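Long-range contacts in esterase (uncultured bacterium FLS12, PDB 4RGY), which hydrolyses esters at low temperature and alkaline pH, probably as a serine hydrolase of the alpha/beta-hydrolase type: residues 20-25 and 109-114; 85-90 and 176-181. All blocks are in the same frame, centred on the assembly; numbering follows the deposited sequence.

Interaction 1 (20-25 and 109-114); sequences MTVILP and SFFPLA
Leu24 and Phe111 bury the most surface here, and their meeting illustrates how a chain leaving a helix can seal itself against a strand with carbon alone. Leu24 reaches out with both branches. Leu24 CD1 sits in the corner between Phe111 and Pro112, 3.7 Å from Phe111 CD1, approaching the ring obliquely, and 3.8 Å from Pro112 CD. Leu24 CD2 meets Leu113 CD2 at 3.7 Å. The chi1 of Leu24, -91°, is displaced from a staggered value, and it is in this twisted setting that the leucine spans the three residues. Two positions back along the strand, Val22 and Phe111 run toward each other: Val22 CG1 lies over one face of the Phe111 ring, 4.1 Å from the centroid and shifted toward the rim, a CH-pi contact, while Val22 CG2 comes within 3.7 Å of Phe111 CE2. Earlier still in the strand, the extended Met20 chain carries CE to the edge of the Phe110 ring. Phe111 also meets the ring of Phe5, and Phe110 packs edge-to-face on Phe5 of the second subunit, so the apolar cluster continues into the assembly. The arrangement, in which the end of helix 95-110 and the turn after it cover one face of strand 16-25, is characteristic of the helix-on-sheet layers of the alpha/beta-hydrolase fold.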
ATOM      1  N   MET A  20      -0.716  -7.701   6.918  1.00 11.80           N
ATOM      2  CA  MET A  20       0.647  -7.949   7.380  1.00 10.89           C
ATOM      3  C   MET A  20       1.628  -7.466   6.322  1.00 11.64           C
ATOM      4  O   MET A  20       1.271  -7.279   5.150  1.00 12.12           O
ATOM      5  CB  MET A  20       0.880  -9.435   7.656  1.00 13.60           C
ATOM      6  CG  MET A  20       0.817 -10.315   6.423  1.00 13.03           C
ATOM      7  SD  MET A  20       1.161 -12.020   6.884  1.00 14.36           S
ATOM      8  CE  MET A  20       0.566 -12.879   5.431  1.00 19.05           C
ATOM      9  N   THR A  21       2.877  -7.250   6.737  1.00 11.38           N
ATOM     10  CA  THR A  21       3.948  -6.906   5.812  1.00 12.49           C
ATOM     11  C   THR A  21       4.900  -8.082   5.756  1.00 11.24           C
ATOM     12  O   THR A  21       5.268  -8.624   6.797  1.00 12.59           O
ATOM     13  CB  THR A  21       4.722  -5.687   6.323  1.00 12.75           C
ATOM     14  OG1 THR A  21       3.808  -4.597   6.514  1.00 14.92           O
ATOM     15  CG2 THR A  21       5.811  -5.283   5.349  1.00 14.47           C
ATOM     16  N   VAL A  22       5.283  -8.488   4.552  1.00 12.39           N
ATOM     17  CA  VAL A  22       6.208  -9.602   4.378  1.00 13.52           C
ATOM     18  C   VAL A  22       7.356  -9.168   3.481  1.00 12.40           C
ATOM     19  O   VAL A  22       7.146  -8.521   2.453  1.00 13.65           O
ATOM     20  CB  VAL A  22       5.490 -10.832   3.767  1.00 11.63           C
ATOM     21  CG1 VAL A  22       6.481 -11.912   3.372  1.00 15.94           C
ATOM     22  CG2 VAL A  22       4.454 -11.386   4.746  1.00 14.05           C
ATOM     23  N   ILE A  23       8.582  -9.515   3.867  1.00 12.54           N
ATOM     24  CA  ILE A  23       9.691  -9.353   2.936  1.00 13.89           C
ATOM     25  C   ILE A  23      10.297 -10.710   2.606  1.00 14.64           C
ATOM     26  O   ILE A  23      10.502 -11.543   3.493  1.00 14.70           O
ATOM     27  CB  ILE A  23      10.749  -8.353   3.422  1.00 18.67           C
ATOM     28  CG1 ILE A  23      11.141  -8.614   4.859  1.00 17.75           C
ATOM     29  CG2 ILE A  23      10.229  -6.927   3.300  1.00 21.06           C
ATOM     30  CD1 ILE A  23      12.201  -7.638   5.370  1.00 18.97           C
ATOM     31  N   LEU A  24      10.526 -10.926   1.311  1.00 14.13           N
ATOM     32  CA  LEU A  24      10.999 -12.202   0.782  1.00 16.78           C
ATOM     33  C   LEU A  24      12.270 -11.965   0.006  1.00 19.21           C
ATOM     34  O   LEU A  24      12.362 -10.997  -0.746  1.00 18.59           O
ATOM     35  CB  LEU A  24      10.003 -12.759  -0.235  1.00 18.48           C
ATOM     36  CG  LEU A  24       8.841 -13.684   0.057  1.00 26.07           C
ATOM     37  CD1 LEU A  24       8.296 -14.206  -1.281  1.00 23.09           C
ATOM     38  CD2 LEU A  24       9.261 -14.833   0.967  1.00 23.84           C
ATOM     39  N   PRO A  25      13.248 -12.866   0.143  1.00 16.87           N
ATOM     40  CA  PRO A  25      14.381 -12.803  -0.776  1.00 19.48           C
ATOM     41  C   PRO A  25      13.920 -13.096  -2.200  1.00 19.30           C
ATOM     42  O   PRO A  25      13.055 -13.950  -2.393  1.00 20.26           O
ATOM     43  CB  PRO A  25      15.297 -13.930  -0.279  1.00 19.18           C
ATOM     44  CG  PRO A  25      14.859 -14.190   1.153  1.00 18.55           C
ATOM     45  CD  PRO A  25      13.389 -13.936   1.148  1.00 17.45           C
ATOM     46  N   SER A 109       1.066 -20.475   3.382  1.00 15.16           N
ATOM     47  CA  SER A 109       0.193 -20.779   2.250  1.00 17.93           C
ATOM     48  C   SER A 109       0.395 -19.772   1.108  1.00 16.97           C
ATOM     49  O   SER A 109       0.299 -20.130  -0.067  1.00 19.55           O
ATOM     50  CB  SER A 109      -1.274 -20.817   2.688  1.00 20.04           C
ATOM     51  OG  SER A 109      -1.843 -19.517   2.767  1.00 21.02           O
ATOM     52  N   PHE A 110       0.706 -18.522   1.451  1.00 15.38           N
ATOM     53  CA  PHE A 110       0.879 -17.477   0.444  1.00 15.57           C
ATOM     54  C   PHE A 110       2.283 -17.476  -0.166  1.00 14.86           C
ATOM     55  O   PHE A 110       2.462 -17.214  -1.363  1.00 14.49           O
ATOM     56  CB  PHE A 110       0.678 -16.091   1.065  1.00 15.77           C
ATOM     57  CG  PHE A 110      -0.695 -15.839   1.628  1.00 14.79           C
ATOM     58  CD1 PHE A 110      -1.812 -16.521   1.168  1.00 15.02           C
ATOM     59  CD2 PHE A 110      -0.863 -14.874   2.616  1.00 14.43           C
ATOM     60  CE1 PHE A 110      -3.073 -16.254   1.704  1.00 17.17           C
ATOM     61  CE2 PHE A 110      -2.107 -14.607   3.155  1.00 16.25           C
ATOM     62  CZ  PHE A 110      -3.213 -15.296   2.704  1.00 15.45           C
ATOM     63  N   PHE A 111       3.290 -17.709   0.674  1.00 14.72           N
ATOM     64  CA  PHE A 111       4.686 -17.466   0.327  1.00 15.96           C
ATOM     65  C   PHE A 111       5.532 -18.726   0.481  1.00 15.27           C
ATOM     66  O   PHE A 111       5.151 -19.650   1.206  1.00 15.33           O
ATOM     67  CB  PHE A 111       5.262 -16.329   1.194  1.00 15.80           C
ATOM     68  CG  PHE A 111       4.592 -14.994   0.973  1.00 14.41           C
ATOM     69  CD1 PHE A 111       4.775 -14.302  -0.219  1.00 14.96           C
ATOM     70  CD2 PHE A 111       3.791 -14.436   1.956  1.00 14.13           C
ATOM     71  CE1 PHE A 111       4.162 -13.076  -0.424  1.00 14.84           C
ATOM     72  CE2 PHE A 111       3.175 -13.206   1.750  1.00 13.10           C
ATOM     73  CZ  PHE A 111       3.370 -12.528   0.557  1.00 13.26           C
ATOM     74  N   PRO A 112       6.684 -18.773  -0.200  1.00 14.92           N
ATOM     75  CA  PRO A 112       7.543 -19.962  -0.158  1.00 15.84           C
ATOM     76  C   PRO A 112       8.384 -19.980   1.116  1.00 16.90           C
ATOM     77  O   PRO A 112       9.607 -19.804   1.085  1.00 17.55           O
ATOM     78  CB  PRO A 112       8.408 -19.802  -1.414  1.00 16.95           C
ATOM     79  CG  PRO A 112       8.492 -18.336  -1.620  1.00 17.99           C
ATOM     80  CD  PRO A 112       7.158 -17.786  -1.187  1.00 15.80           C
ATOM     81  N   LEU A 113       7.697 -20.196   2.234  1.00 15.49           N
ATOM     82  CA  LEU A 113       8.309 -20.158   3.555  1.00 17.64           C
ATOM     83  C   LEU A 113       8.496 -21.552   4.138  1.00 16.44           C
ATOM     84  O   LEU A 113       7.659 -22.439   3.946  1.00 16.67           O
ATOM     85  CB  LEU A 113       7.437 -19.333   4.499  1.00 16.05           C
ATOM     86  CG  LEU A 113       7.046 -17.932   4.025  1.00 15.41           C
ATOM     87  CD1 LEU A 113       6.257 -17.247   5.124  1.00 15.83           C
ATOM     88  CD2 LEU A 113       8.253 -17.104   3.647  1.00 16.10           C
ATOM     89  N   ALA A 114       9.599 -21.730   4.860  1.00 18.08           N
ATOM     90  CA  ALA A 114       9.867 -22.979   5.577  1.00 20.09           C
ATOM     91  C   ALA A 114       8.837 -23.256   6.662  1.00 19.58           C
ATOM     92  O   ALA A 114       8.183 -22.345   7.172  1.00 17.89           O
ATOM     93  CB  ALA A 114      11.258 -22.950   6.187  1.00 20.44           C
TER

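Interaction 2 (85-90 and 176-181); sequences FYTDMA and NIFGDL
Phe178 and Phe85 carry the flat groups, and each is met obliquely across the contact. Thr87 OG1 stands 3.7 Å from Phe178 CE1, and Phe85 CB approaches Phe178 CZ, whereas one face of the Phe178 ring is occupied by the methyl CG2 of its own neighbour Ile177, 3.5 Å above the plane and over its centre. His189 adds an edge-to-face partner to Phe178. The Phe85 ring receives Ile177 CD1, likewise at a slant. Helix 170-178 belongs to the region between strands 145-149 and 207-213, the place where many alpha/beta hydrolases insert a lid, and its last turn is here closed by the loop 85-90.

Ile177 buries the most surface. Ile177 CG2, set anti to the backbone N (chi1 of -65° for the other branch), lies between the Phe178 face and Thr87, 3.8 Å from Thr87 CB. Thr87 OG1 meanwhile donates to Phe85 O at 2.8 Å, from well above the carbonyl plane, and so braces the loop from within. Replacing Thr87 by an alanine would probably leave Phe85 O without this donor and open a gap beside Ile177 CG2. On the far flank Met89, bent at its last torsion, brings CE to 4.0 Å from Ile177 CG1. Asn176 OD1 is hydrogen-bonded to His91 ND1 of the third subunit.

The carbonyl near the helix end is shared. Ile177 O takes the Ala90 N-H at 3.1 Å, nearly straight at 160°, a CA-H contact from Met89, and a water that also donates to Asp88 O. Past the helix, Gly179 turns with positive phi, and Ala90 CB rests against it, only 3.4 Å from Gly179 N.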
ATOM      1  N   PHE A  85      -1.704  -7.914  23.430  1.00 12.64           N
ATOM      2  CA  PHE A  85      -0.654  -8.659  24.109  1.00 11.57           C
ATOM      3  C   PHE A  85      -0.569 -10.120  23.633  1.00 11.32           C
ATOM      4  O   PHE A  85      -0.187 -10.998  24.400  1.00 12.89           O
ATOM      5  CB  PHE A  85      -0.793  -8.560  25.646  1.00 13.48           C
ATOM      6  CG  PHE A  85       0.091  -7.518  26.250  1.00 14.33           C
ATOM      7  CD1 PHE A  85      -0.288  -6.180  26.252  1.00 13.92           C
ATOM      8  CD2 PHE A  85       1.328  -7.864  26.773  1.00 15.55           C
ATOM      9  CE1 PHE A  85       0.545  -5.214  26.777  1.00 18.06           C
ATOM     10  CE2 PHE A  85       2.166  -6.899  27.308  1.00 17.77           C
ATOM     11  CZ  PHE A  85       1.769  -5.576  27.314  1.00 18.68           C
ATOM     12  N   TYR A  86      -0.887 -10.372  22.364  1.00 11.03           N
ATOM     13  CA  TYR A  86      -0.705 -11.719  21.802  1.00 11.28           C
ATOM     14  C   TYR A  86      -1.471 -12.751  22.630  1.00 12.37           C
ATOM     15  O   TYR A  86      -1.006 -13.867  22.854  1.00 13.57           O
ATOM     16  CB  TYR A  86       0.805 -12.045  21.689  1.00 12.83           C
ATOM     17  CG  TYR A  86       1.489 -11.022  20.805  1.00 11.37           C
ATOM     18  CD1 TYR A  86       1.549 -11.192  19.429  1.00 11.77           C
ATOM     19  CD2 TYR A  86       2.023  -9.855  21.342  1.00 12.62           C
ATOM     20  CE1 TYR A  86       2.132 -10.240  18.608  1.00 11.76           C
ATOM     21  CE2 TYR A  86       2.614  -8.894  20.529  1.00 12.08           C
ATOM     22  CZ  TYR A  86       2.660  -9.094  19.161  1.00 11.69           C
ATOM     23  OH  TYR A  86       3.205  -8.152  18.325  1.00 12.29           O
ATOM     24  N   THR A  87      -2.669 -12.365  23.060  1.00 10.50           N
ATOM     25  CA  THR A  87      -3.474 -13.163  23.980  1.00 11.23           C
ATOM     26  C   THR A  87      -4.860 -13.468  23.397  1.00 11.55           C
ATOM     27  O   THR A  87      -5.438 -12.632  22.691  1.00 13.72           O
ATOM     28  CB  THR A  87      -3.624 -12.404  25.318  1.00 11.52           C
ATOM     29  OG1 THR A  87      -2.321 -12.159  25.863  1.00 11.95           O
ATOM     30  CG2 THR A  87      -4.446 -13.188  26.346  1.00 11.98           C
ATOM     31  N   ASP A  88      -5.375 -14.666  23.661  1.00 11.71           N
ATOM     32  CA  ASP A  88      -6.785 -14.934  23.404  1.00 12.49           C
ATOM     33  C   ASP A  88      -7.549 -14.201  24.493  1.00 12.34           C
ATOM     34  O   ASP A  88      -7.648 -14.653  25.637  1.00 13.05           O
ATOM     35  CB  ASP A  88      -7.081 -16.434  23.407  1.00 13.36           C
ATOM     36  CG  ASP A  88      -6.654 -17.115  22.122  1.00 13.43           C
ATOM     37  OD1 ASP A  88      -6.355 -16.410  21.129  1.00 13.52           O
ATOM     38  OD2 ASP A  88      -6.633 -18.366  22.072  1.00 16.00           O
ATOM     39  N   MET A  89      -8.064 -13.034  24.132  1.00 13.26           N
ATOM     40  CA  MET A  89      -8.571 -12.082  25.104  1.00 13.61           C
ATOM     41  C   MET A  89      -9.802 -12.576  25.846  1.00 16.45           C
ATOM     42  O   MET A  89     -10.677 -13.217  25.265  1.00 15.94           O
ATOM     43  CB  MET A  89      -8.878 -10.764  24.400  1.00 15.23           C
ATOM     44  CG  MET A  89      -7.626 -10.092  23.836  1.00 15.87           C
ATOM     45  SD  MET A  89      -7.978  -8.579  22.911  1.00 16.83           S
ATOM     46  CE  MET A  89      -8.498  -7.503  24.238  1.00 19.91           C
ATOM     47  N   ALA A  90      -9.855 -12.277  27.140  1.00 15.93           N
ATOM     48  CA  ALA A  90     -11.028 -12.574  27.954  1.00 15.19           C
ATOM     49  C   ALA A  90     -12.244 -11.815  27.416  1.00 16.24           C
ATOM     50  O   ALA A  90     -13.365 -12.347  27.384  1.00 17.65           O
ATOM     51  CB  ALA A  90     -10.769 -12.196  29.399  1.00 16.24           C
ATOM     52  N   ASN A 176      -9.600  -6.739  30.115  1.00 16.20           N
ATOM     53  CA  ASN A 176     -10.101  -7.186  28.816  1.00 16.56           C
ATOM     54  C   ASN A 176      -9.173  -8.214  28.184  1.00 14.92           C
ATOM     55  O   ASN A 176      -9.621  -9.183  27.570  1.00 16.24           O
ATOM     56  CB  ASN A 176     -10.267  -6.013  27.854  1.00 17.24           C
ATOM     57  CG  ASN A 176     -11.320  -5.026  28.310  1.00 18.25           C
ATOM     58  OD1 ASN A 176     -12.180  -5.343  29.128  1.00 20.33           O
ATOM     59  ND2 ASN A 176     -11.250  -3.811  27.774  1.00 21.35           N
ATOM     60  N   ILE A 177      -7.873  -8.002  28.343  1.00 14.07           N
ATOM     61  CA  ILE A 177      -6.893  -8.929  27.796  1.00 14.12           C
ATOM     62  C   ILE A 177      -6.841 -10.235  28.587  1.00 13.95           C
ATOM     63  O   ILE A 177      -7.017 -11.320  28.023  1.00 15.19           O
ATOM     64  CB  ILE A 177      -5.489  -8.298  27.769  1.00 14.82           C
ATOM     65  CG1 ILE A 177      -5.462  -7.111  26.799  1.00 15.17           C
ATOM     66  CG2 ILE A 177      -4.450  -9.343  27.369  1.00 15.50           C
ATOM     67  CD1 ILE A 177      -4.263  -6.209  26.982  1.00 16.29           C
ATOM     68  N   PHE A 178      -6.643 -10.127  29.899  1.00 14.57           N
ATOM     69  CA  PHE A 178      -6.295 -11.283  30.723  1.00 16.35           C
ATOM     70  C   PHE A 178      -7.405 -11.845  31.590  1.00 17.58           C
ATOM     71  O   PHE A 178      -7.257 -12.943  32.130  1.00 19.55           O
ATOM     72  CB  PHE A 178      -5.105 -10.945  31.627  1.00 15.77           C
ATOM     73  CG  PHE A 178      -3.837 -10.681  30.875  1.00 15.13           C
ATOM     74  CD1 PHE A 178      -3.197 -11.712  30.205  1.00 16.06           C
ATOM     75  CD2 PHE A 178      -3.281  -9.408  30.840  1.00 15.94           C
ATOM     76  CE1 PHE A 178      -2.030 -11.488  29.503  1.00 16.18           C
ATOM     77  CE2 PHE A 178      -2.114  -9.171  30.140  1.00 16.00           C
ATOM     78  CZ  PHE A 178      -1.484 -10.221  29.472  1.00 15.59           C
ATOM     79  N   GLY A 179      -8.500 -11.104  31.739  1.00 16.85           N
ATOM     80  CA  GLY A 179      -9.580 -11.533  32.618  1.00 19.02           C
ATOM     81  C   GLY A 179      -9.318 -11.216  34.077  1.00 18.39           C
ATOM     82  O   GLY A 179      -9.103 -10.060  34.438  1.00 20.32           O
ATOM     83  N   ASP A 180      -9.349 -12.243  34.918  1.00 20.47           N
ATOM     84  CA  ASP A 180      -9.088 -12.075  36.340  1.00 21.46           C
ATOM     85  C   ASP A 180      -7.593 -11.853  36.564  1.00 17.36           C
ATOM     86  O   ASP A 180      -6.806 -12.796  36.479  1.00 18.75           O
ATOM     87  CB  ASP A 180      -9.546 -13.324  37.093  1.00 22.84           C
ATOM     88  CG  ASP A 180      -9.395 -13.198  38.602  1.00 22.36           C
ATOM     89  OD1 ASP A 180      -8.835 -12.196  39.096  1.00 24.66           O
ATOM     90  OD2 ASP A 180      -9.849 -14.128  39.300  1.00 31.26           O
ATOM     91  N   LEU A 181      -7.213 -10.615  36.864  1.00 16.76           N
ATOM     92  CA  LEU A 181      -5.800 -10.272  37.030  1.00 17.66           C
ATOM     93  C   LEU A 181      -5.141 -11.035  38.181  1.00 20.16           C
ATOM     94  O   LEU A 181      -3.950 -11.346  38.123  1.00 18.99           O
ATOM     95  CB  LEU A 181      -5.615  -8.761  37.208  1.00 20.22           C
ATOM     96  CG  LEU A 181      -6.157  -7.892  36.066  1.00 19.09           C
ATOM     97  CD1 LEU A 181      -5.827  -6.423  36.296  1.00 22.64           C
ATOM     98  CD2 LEU A 181      -5.640  -8.363  34.701  1.00 19.31           C
TER
HETATM   99  O   HOH W   1      -7.118 -14.128  28.469  1.00 18.82           O

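Overall arrangement
Interactions 1 and 2 lie in different parts of the same subunit, their centres 29 Å apart and their nearest atoms about 11 Å apart, without touching. Helix 95-110 connects them: it begins shortly after loop 85-90 and runs into segment 109-114, and in sequence the segments of the two contacts alternate. Each centre is about 17 Å from the centre of the chain. Interaction 1 packs the helix end on strand 16-25 and is met by the second subunit, whereas at interaction 2 Asn176 touches the third. Interaction 2 comes near the probable active site: the side chain of Phe85 lies near, without touching, the putative triad of Ser126, His245 and Asp216, and packs on Met127 just after the presumed nucleophile.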